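Local coordinates for isomerase/lactonizing enzyme (Agrobacterium tumefaciens, PDB 1RVK), which is of unknown function but belongs to the magnesium-dependent enolase superfamily, whose members typically abstract the proton alpha to a substrate carboxylate, at residues L170-P175 with L203-F208; S136-D141 with R330-P335. One frame throughout, in Å; residues are numbered along the deposited sequence.

Both contacts lie in the C-terminal barrel, at the carboxyl ends of strands of one curled sheet, with centres 10 Å apart. Contact 1 joins strands 167-171 and 202-206, which follow each other through helix 183-197. Contact 2 joins strand 130-137 to strand 328-333, so it closes the barrel between its first and last parallel strands and encloses contact 1 in sequence. Strands 130-137 and 167-171 are themselves neighbours: H171 ND1 is probably hydrogen-bonded to I137 O, and the side chains of L170 and I137 pack together. Contact 1 carries the magnesium ligand D206, and contact 2 forms the adjoining wall of the barrel mouth.

Contact 1 (L170-P175 with L203-F208); sequences LHTWMP and LMIDAF. With MG (magnesium ion), chain B.
L170 pairs with the parallel strand through two backbone bonds: L170 N donates to M204 O (2.9 Å), and D206 N donates to L170 O (2.8 Å). Farther on the two chains keep the same direction, and a water links T172 OG1 and W173 O to F208 N.

Metal and polar contacts gather on the side of H171 and D206. With CG anti to the backbone N (chi1 -174°), D206 sends its carboxylate to the magnesium ion, which OD1 binds at 2.1 Å; E232 and E258 supply the other protein ligands. A metal-bound water donates to D206 OD2 (2.8 Å), so each carboxylate oxygen has a partner at the metal site. A second metal-bound water lies in the ring plane of H171, 2.9 Å from NE2, while ND1 is held by I137 O. D206 CB sits over one face of this imidazole, a CH-pi contact 4.1 Å from the centroid, with ring and carboxylate planes 47° apart. Such ligands at the carboxyl ends of barrel strands mark the enolase-superfamily active site, here built on the beta-alpha-beta unit of strand 167-171, helix 183-197 and strand 202-206.

Apolar packing occupies the other side and the far end. I205 reaches across with CD1 to T172 CG2 (3.5 Å), their side chains crossing at about a right angle. Farther along, M174 CG comes to the edge of the F208 ring, and P175 CD approaches F208 CE2 obliquely at 3.5 Å.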
ATOM      1  N   LEU A 170       3.723  10.536  -9.111  1.00 12.13           N
ATOM      2  CA  LEU A 170       2.485  10.862  -9.798  1.00 13.43           C
ATOM      3  C   LEU A 170       1.774   9.609 -10.266  1.00 13.85           C
ATOM      4  O   LEU A 170       2.414   8.668 -10.732  1.00 14.29           O
ATOM      5  CB  LEU A 170       2.744  11.710 -11.047  1.00 15.69           C
ATOM      6  CG  LEU A 170       3.458  13.059 -11.037  1.00 18.30           C
ATOM      7  CD1 LEU A 170       3.332  13.659 -12.432  1.00 19.51           C
ATOM      8  CD2 LEU A 170       2.838  13.993 -10.014  1.00 25.13           C
ATOM      9  N   HIS A 171       0.455   9.589 -10.106  1.00 13.97           N
ATOM     10  CA  HIS A 171      -0.371   8.512 -10.645  1.00 13.76           C
ATOM     11  C   HIS A 171      -1.073   9.371 -11.691  1.00 14.46           C
ATOM     12  O   HIS A 171      -1.723  10.355 -11.335  1.00 14.09           O
ATOM     13  CB  HIS A 171      -1.408   7.984  -9.641  1.00 13.15           C
ATOM     14  CG  HIS A 171      -0.851   7.028  -8.631  1.00 14.75           C
ATOM     15  ND1 HIS A 171      -0.265   7.442  -7.454  1.00 14.54           N
ATOM     16  CD2 HIS A 171      -0.798   5.673  -8.619  1.00 16.86           C
ATOM     17  CE1 HIS A 171       0.123   6.386  -6.760  1.00 14.60           C
ATOM     18  NE2 HIS A 171      -0.188   5.300  -7.444  1.00 13.99           N
ATOM     19  N   THR A 172      -0.926   9.042 -12.970  1.00 12.29           N
ATOM     20  CA  THR A 172      -1.550   9.858 -14.001  1.00 14.09           C
ATOM     21  C   THR A 172      -2.969   9.438 -14.387  1.00 13.20           C
ATOM     22  O   THR A 172      -3.598   8.651 -13.681  1.00 15.05           O
ATOM     23  CB  THR A 172      -0.629   9.960 -15.238  1.00 15.27           C
ATOM     24  OG1 THR A 172      -0.034   8.683 -15.511  1.00 15.41           O
ATOM     25  CG2 THR A 172       0.481  10.972 -14.971  1.00 16.27           C
ATOM     26  N   TRP A 173      -3.476   9.972 -15.495  1.00 14.25           N
ATOM     27  CA  TRP A 173      -4.848   9.696 -15.932  1.00 13.64           C
ATOM     28  C   TRP A 173      -5.138   8.290 -16.444  1.00 15.10           C
ATOM     29  O   TRP A 173      -4.392   7.738 -17.256  1.00 14.85           O
ATOM     30  CB  TRP A 173      -5.258  10.710 -16.998  1.00 15.21           C
ATOM     31  CG  TRP A 173      -5.209  12.127 -16.519  1.00 13.68           C
ATOM     32  CD1 TRP A 173      -6.201  12.814 -15.874  1.00 12.10           C
ATOM     33  CD2 TRP A 173      -4.108  13.033 -16.646  1.00 12.50           C
ATOM     34  NE1 TRP A 173      -5.783  14.095 -15.594  1.00 11.50           N
ATOM     35  CE2 TRP A 173      -4.503  14.256 -16.055  1.00 12.64           C
ATOM     36  CE3 TRP A 173      -2.825  12.931 -17.202  1.00 13.42           C
ATOM     37  CZ2 TRP A 173      -3.659  15.370 -16.002  1.00 12.57           C
ATOM     38  CZ3 TRP A 173      -1.983  14.043 -17.150  1.00 12.92           C
ATOM     39  CH2 TRP A 173      -2.408  15.246 -16.553  1.00 13.66           C
HETATM   40  N   MSE A 174      -6.254   7.733 -15.981  1.00 13.27           N
HETATM   41  CA  MSE A 174      -6.669   6.393 -16.369  1.00 13.58           C
HETATM   42  C   MSE A 174      -8.182   6.332 -16.562  1.00 15.07           C
HETATM   43  O   MSE A 174      -8.927   7.084 -15.932  1.00 15.02           O
HETATM   44  CB  MSE A 174      -6.265   5.394 -15.279  1.00 13.97           C
HETATM   45  CG  MSE A 174      -4.790   5.435 -14.910  1.00 11.39           C
HETATM   46 SE   MSE A 174      -4.350   4.137 -13.545  1.00 18.61          SE
HETATM   47  CE  MSE A 174      -2.745   4.963 -12.869  1.00 14.54           C
ATOM     48  N   PRO A 175      -8.661   5.445 -17.447  1.00 15.81           N
ATOM     49  CA  PRO A 175     -10.117   5.387 -17.610  1.00 18.11           C
ATOM     50  C   PRO A 175     -10.724   4.998 -16.257  1.00 20.23           C
ATOM     51  O   PRO A 175     -10.054   4.384 -15.428  1.00 17.92           O
ATOM     52  CB  PRO A 175     -10.307   4.319 -18.688  1.00 20.72           C
ATOM     53  CG  PRO A 175      -9.069   3.473 -18.577  1.00 22.14           C
ATOM     54  CD  PRO A 175      -7.983   4.487 -18.335  1.00 17.99           C
ATOM     55  N   LEU A 203      11.522  12.201  -8.150  1.00 10.92           N
ATOM     56  CA  LEU A 203      10.234  12.031  -8.819  1.00 10.41           C
ATOM     57  C   LEU A 203      10.022  10.650  -9.406  1.00 13.38           C
ATOM     58  O   LEU A 203      10.948  10.034  -9.937  1.00 12.95           O
ATOM     59  CB  LEU A 203      10.089  13.064  -9.940  1.00 11.38           C
ATOM     60  CG  LEU A 203      10.131  14.533  -9.520  1.00  9.32           C
ATOM     61  CD1 LEU A 203      10.013  15.436 -10.750  1.00 12.12           C
ATOM     62  CD2 LEU A 203       8.994  14.802  -8.556  1.00 10.78           C
HETATM   63  N   MSE A 204       8.783  10.175  -9.323  1.00 12.27           N
HETATM   64  CA  MSE A 204       8.434   8.876  -9.861  1.00 12.11           C
HETATM   65  C   MSE A 204       7.058   8.906 -10.499  1.00 12.21           C
HETATM   66  O   MSE A 204       6.256   9.805 -10.231  1.00 11.12           O
HETATM   67  CB  MSE A 204       8.517   7.823  -8.761  1.00 15.06           C
HETATM   68  CG  MSE A 204       9.942   7.691  -8.240  1.00 17.51           C
HETATM   69 SE   MSE A 204      10.211   8.708  -6.638  1.00 36.54          SE
HETATM   70  CE  MSE A 204       9.328   7.326  -5.692  1.00  1.00           C
ATOM     71  N   ILE A 205       6.790   7.929 -11.358  1.00 11.44           N
ATOM     72  CA  ILE A 205       5.516   7.870 -12.057  1.00 13.67           C
ATOM     73  C   ILE A 205       4.931   6.469 -12.077  1.00 13.07           C
ATOM     74  O   ILE A 205       5.627   5.494 -12.359  1.00 13.85           O
ATOM     75  CB  ILE A 205       5.665   8.378 -13.524  1.00 14.28           C
ATOM     76  CG1 ILE A 205       4.372   8.145 -14.309  1.00 17.12           C
ATOM     77  CG2 ILE A 205       6.826   7.675 -14.208  1.00 13.74           C
ATOM     78  CD1 ILE A 205       3.243   9.056 -13.924  1.00 19.57           C
ATOM     79  N   ASP A 206       3.644   6.396 -11.758  1.00 12.28           N
ATOM     80  CA  ASP A 206       2.885   5.151 -11.746  1.00 12.30           C
ATOM     81  C   ASP A 206       1.728   5.457 -12.694  1.00 12.76           C
ATOM     82  O   ASP A 206       0.672   5.930 -12.276  1.00 12.65           O
ATOM     83  CB  ASP A 206       2.385   4.874 -10.329  1.00 11.63           C
ATOM     84  CG  ASP A 206       1.713   3.522 -10.189  1.00 13.84           C
ATOM     85  OD1 ASP A 206       1.305   3.208  -9.064  1.00 11.32           O
ATOM     86  OD2 ASP A 206       1.582   2.779 -11.181  1.00 13.62           O
ATOM     87  N   ALA A 207       1.949   5.207 -13.979  1.00 12.55           N
ATOM     88  CA  ALA A 207       0.950   5.496 -15.002  1.00 13.56           C
ATOM     89  C   ALA A 207      -0.034   4.363 -15.245  1.00 12.59           C
ATOM     90  O   ALA A 207      -0.002   3.344 -14.564  1.00 12.20           O
ATOM     91  CB  ALA A 207       1.652   5.861 -16.304  1.00 14.91           C
ATOM     92  N   PHE A 208      -0.922   4.571 -16.214  1.00 12.44           N
ATOM     93  CA  PHE A 208      -1.924   3.579 -16.613  1.00 13.11           C
ATOM     94  C   PHE A 208      -1.276   2.186 -16.567  1.00 13.31           C
ATOM     95  O   PHE A 208      -0.287   1.929 -17.247  1.00 12.53           O
ATOM     96  CB  PHE A 208      -2.406   3.934 -18.021  1.00 12.15           C
ATOM     97  CG  PHE A 208      -3.372   2.956 -18.608  1.00 13.07           C
ATOM     98  CD1 PHE A 208      -3.002   2.175 -19.700  1.00 13.49           C
ATOM     99  CD2 PHE A 208      -4.666   2.843 -18.107  1.00 14.31           C
ATOM    100  CE1 PHE A 208      -3.912   1.297 -20.287  1.00 15.18           C
ATOM    101  CE2 PHE A 208      -5.580   1.966 -18.687  1.00 14.92           C
ATOM    102  CZ  PHE A 208      -5.202   1.194 -19.778  1.00 14.17           C
TER
HETATM  103 MG    MG B 999       1.392   1.514  -7.823  1.00 14.47          MG
HETATM  104  O   HOH W   1       1.190   3.053  -6.135  1.00 15.25           O
HETATM  105  O   HOH W   2      -1.588   7.302 -17.182  1.00 15.71           O
HETATM  106  O   HOH W   3       1.391   0.350  -9.729  1.00 11.49           O
HETATM  107  O   HOH W   4      -0.866   1.222  -7.586  1.00 14.16           O

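Contact 2 (S136-D141 with R330-P335); sequences SIMCGD and RGLLHP
M138 and L332 meet at the tightest point, where M138 CG presses on L332 CB at 3.4 Å, closer than ordinary carbon packing; L332 itself is only partly buried. The backbone bonds lie alongside: M138 N donates to L333 O (2.8 Å), L333 N to S136 O (2.8 Å), and S136 N to R330 O (3.0 Å). Two residues, G331 and L332, thus stand between the partners of S136 where a regular parallel pairing has one, a bulge-like irregularity. The peptide bond before L332 is cis, and G331 adopts backbone angles that call for glycine. L332 CD2 lies 3.5 Å from S136 OG, a hydroxyl hydrogen-bonded to E329.

Packing is looser between M138 and H334. The extended selenomethionine lies across H334 at about a right angle, its SE oblique to the imidazole and 5.1 Å from the ring centroid. Farther on, the side chains of D141 and H334 meet from opposite directions. D141 CG lies between its backbone N and carbonyl carbon (chi1 50°), the setting in which OD2 accepts from H334 NE2 at 2.8 Å, with the oxygen near the ring plane and the carboxylate turned 43° from it. Bonds to other residues fix both groups: D141 OD1 receives the backbone N-H of L143 and L147, while H334 ND1 is hydrogen-bonded to F336 N.

This pairing of strands 130-137 and 328-333 is the seam of a modified TIM barrel, where the last strand returns to the first, as in the enolase superfamily.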
ATOM      1  N   SER A 136       2.440  10.460  -2.461  1.00 12.80           N
ATOM      2  CA  SER A 136       1.861   9.685  -3.553  1.00 12.63           C
ATOM      3  C   SER A 136       0.554  10.336  -3.999  1.00 12.54           C
ATOM      4  O   SER A 136      -0.456  10.264  -3.298  1.00 11.14           O
ATOM      5  CB  SER A 136       1.616   8.249  -3.074  1.00 14.35           C
ATOM      6  OG  SER A 136       1.616   7.331  -4.150  1.00 13.82           O
ATOM      7  N   ILE A 137       0.585  10.966  -5.169  1.00 12.32           N
ATOM      8  CA  ILE A 137      -0.573  11.674  -5.712  1.00 11.50           C
ATOM      9  C   ILE A 137      -1.624  10.778  -6.365  1.00 12.21           C
ATOM     10  O   ILE A 137      -1.294   9.876  -7.137  1.00 12.98           O
ATOM     11  CB  ILE A 137      -0.122  12.726  -6.746  1.00 13.09           C
ATOM     12  CG1 ILE A 137       0.916  13.657  -6.116  1.00 13.61           C
ATOM     13  CG2 ILE A 137      -1.321  13.537  -7.224  1.00 13.83           C
ATOM     14  CD1 ILE A 137       1.536  14.638  -7.093  1.00 14.91           C
HETATM   15  N   MSE A 138      -2.893  11.039  -6.056  1.00 11.40           N
HETATM   16  CA  MSE A 138      -4.005  10.273  -6.625  1.00 13.39           C
HETATM   17  C   MSE A 138      -4.011  10.294  -8.148  1.00 13.57           C
HETATM   18  O   MSE A 138      -3.424  11.181  -8.775  1.00 14.62           O
HETATM   19  CB  MSE A 138      -5.354  10.833  -6.162  1.00 14.02           C
HETATM   20  CG  MSE A 138      -5.721  10.570  -4.719  1.00 16.71           C
HETATM   21 SE   MSE A 138      -7.590  11.020  -4.401  1.00 18.42          SE
HETATM   22  CE  MSE A 138      -7.813  10.119  -2.710  1.00 19.72           C
ATOM     23  N   CYS A 139      -4.698   9.318  -8.735  1.00 13.87           N
ATOM     24  CA  CYS A 139      -4.830   9.232 -10.183  1.00 14.14           C
ATOM     25  C   CYS A 139      -5.446  10.532 -10.681  1.00 13.29           C
ATOM     26  O   CYS A 139      -6.151  11.216  -9.939  1.00 12.71           O
ATOM     27  CB  CYS A 139      -5.748   8.069 -10.572  1.00 14.21           C
ATOM     28  SG  CYS A 139      -5.082   6.433 -10.213  1.00 16.98           S
ATOM     29  N   GLY A 140      -5.187  10.865 -11.939  1.00 13.30           N
ATOM     30  CA  GLY A 140      -5.734  12.088 -12.499  1.00 13.65           C
ATOM     31  C   GLY A 140      -7.249  12.090 -12.597  1.00 13.76           C
ATOM     32  O   GLY A 140      -7.893  11.039 -12.583  1.00 13.17           O
ATOM     33  N   ASP A 141      -7.824  13.281 -12.703  1.00 12.87           N
ATOM     34  CA  ASP A 141      -9.270  13.415 -12.813  1.00 13.68           C
ATOM     35  C   ASP A 141      -9.639  14.494 -13.824  1.00 15.92           C
ATOM     36  O   ASP A 141      -8.816  14.896 -14.649  1.00 15.94           O
ATOM     37  CB  ASP A 141      -9.885  13.744 -11.444  1.00 13.81           C
ATOM     38  CG  ASP A 141      -9.197  14.910 -10.750  1.00 14.47           C
ATOM     39  OD1 ASP A 141      -9.026  15.972 -11.382  1.00 15.30           O
ATOM     40  OD2 ASP A 141      -8.835  14.767  -9.561  1.00 14.10           O
ATOM     41  N   ARG A 330       3.229   7.643   1.381  1.00 11.76           N
ATOM     42  CA  ARG A 330       2.211   8.410   2.093  1.00 14.87           C
ATOM     43  C   ARG A 330       1.186   8.981   1.118  1.00 16.78           C
ATOM     44  O   ARG A 330       1.500   9.850   0.305  1.00 14.91           O
ATOM     45  CB  ARG A 330       2.879   9.538   2.889  1.00 12.30           C
ATOM     46  CG  ARG A 330       2.076  10.042   4.091  1.00 14.48           C
ATOM     47  CD  ARG A 330       2.981  10.834   5.042  1.00 14.20           C
ATOM     48  NE  ARG A 330       2.328  11.143   6.314  1.00 14.16           N
ATOM     49  CZ  ARG A 330       1.674  12.270   6.577  1.00 17.42           C
ATOM     50  NH1 ARG A 330       1.579  13.223   5.658  1.00 14.61           N
ATOM     51  NH2 ARG A 330       1.102  12.441   7.763  1.00 14.99           N
ATOM     52  N   GLY A 331      -0.040   8.478   1.207  1.00 19.02           N
ATOM     53  CA  GLY A 331      -1.099   8.932   0.325  1.00 21.50           C
ATOM     54  C   GLY A 331      -2.237   7.930   0.307  1.00 22.79           C
ATOM     55  O   GLY A 331      -2.326   7.092   1.208  1.00 22.00           O
ATOM     56  N   LEU A 332      -3.088   7.973  -0.717  1.00 19.48           N
ATOM     57  CA  LEU A 332      -2.970   8.918  -1.825  1.00 18.26           C
ATOM     58  C   LEU A 332      -3.376  10.346  -1.468  1.00 16.77           C
ATOM     59  O   LEU A 332      -4.272  10.566  -0.648  1.00 15.43           O
ATOM     60  CB  LEU A 332      -3.798   8.417  -3.012  1.00 18.12           C
ATOM     61  CG  LEU A 332      -3.360   7.039  -3.518  1.00 19.21           C
ATOM     62  CD1 LEU A 332      -4.261   6.585  -4.651  1.00 21.10           C
ATOM     63  CD2 LEU A 332      -1.915   7.109  -3.979  1.00 20.88           C
ATOM     64  N   LEU A 333      -2.712  11.307  -2.110  1.00 13.81           N
ATOM     65  CA  LEU A 333      -2.926  12.735  -1.874  1.00 14.17           C
ATOM     66  C   LEU A 333      -3.631  13.468  -3.015  1.00 14.40           C
ATOM     67  O   LEU A 333      -3.524  13.085  -4.183  1.00 13.53           O
ATOM     68  CB  LEU A 333      -1.574  13.416  -1.621  1.00 15.00           C
ATOM     69  CG  LEU A 333      -0.884  13.416  -0.250  1.00 20.43           C
ATOM     70  CD1 LEU A 333      -1.369  12.294   0.637  1.00 17.79           C
ATOM     71  CD2 LEU A 333       0.616  13.345  -0.471  1.00 16.66           C
ATOM     72  N   HIS A 334      -4.327  14.547  -2.665  1.00 13.16           N
ATOM     73  CA  HIS A 334      -5.055  15.359  -3.634  1.00 13.28           C
ATOM     74  C   HIS A 334      -5.213  16.762  -3.051  1.00 13.10           C
ATOM     75  O   HIS A 334      -5.421  16.921  -1.850  1.00 14.02           O
ATOM     76  CB  HIS A 334      -6.431  14.744  -3.910  1.00 12.11           C
ATOM     77  CG  HIS A 334      -7.136  15.334  -5.093  1.00 13.16           C
ATOM     78  ND1 HIS A 334      -7.706  16.589  -5.073  1.00 13.24           N
ATOM     79  CD2 HIS A 334      -7.340  14.849  -6.342  1.00 11.76           C
ATOM     80  CE1 HIS A 334      -8.231  16.851  -6.255  1.00 11.40           C
ATOM     81  NE2 HIS A 334      -8.023  15.812  -7.045  1.00 12.95           N
ATOM     82  N   PRO A 335      -5.107  17.798  -3.892  1.00 13.52           N
ATOM     83  CA  PRO A 335      -5.251  19.156  -3.356  1.00 14.23           C
ATOM     84  C   PRO A 335      -6.564  19.443  -2.623  1.00 14.81           C
ATOM     85  O   PRO A 335      -6.608  20.299  -1.743  1.00 15.16           O
ATOM     86  CB  PRO A 335      -5.051  20.046  -4.589  1.00 15.44           C
ATOM     87  CG  PRO A 335      -5.403  19.140  -5.755  1.00 14.35           C
ATOM     88  CD  PRO A 335      -4.810  17.823  -5.335  1.00 13.47           C
TER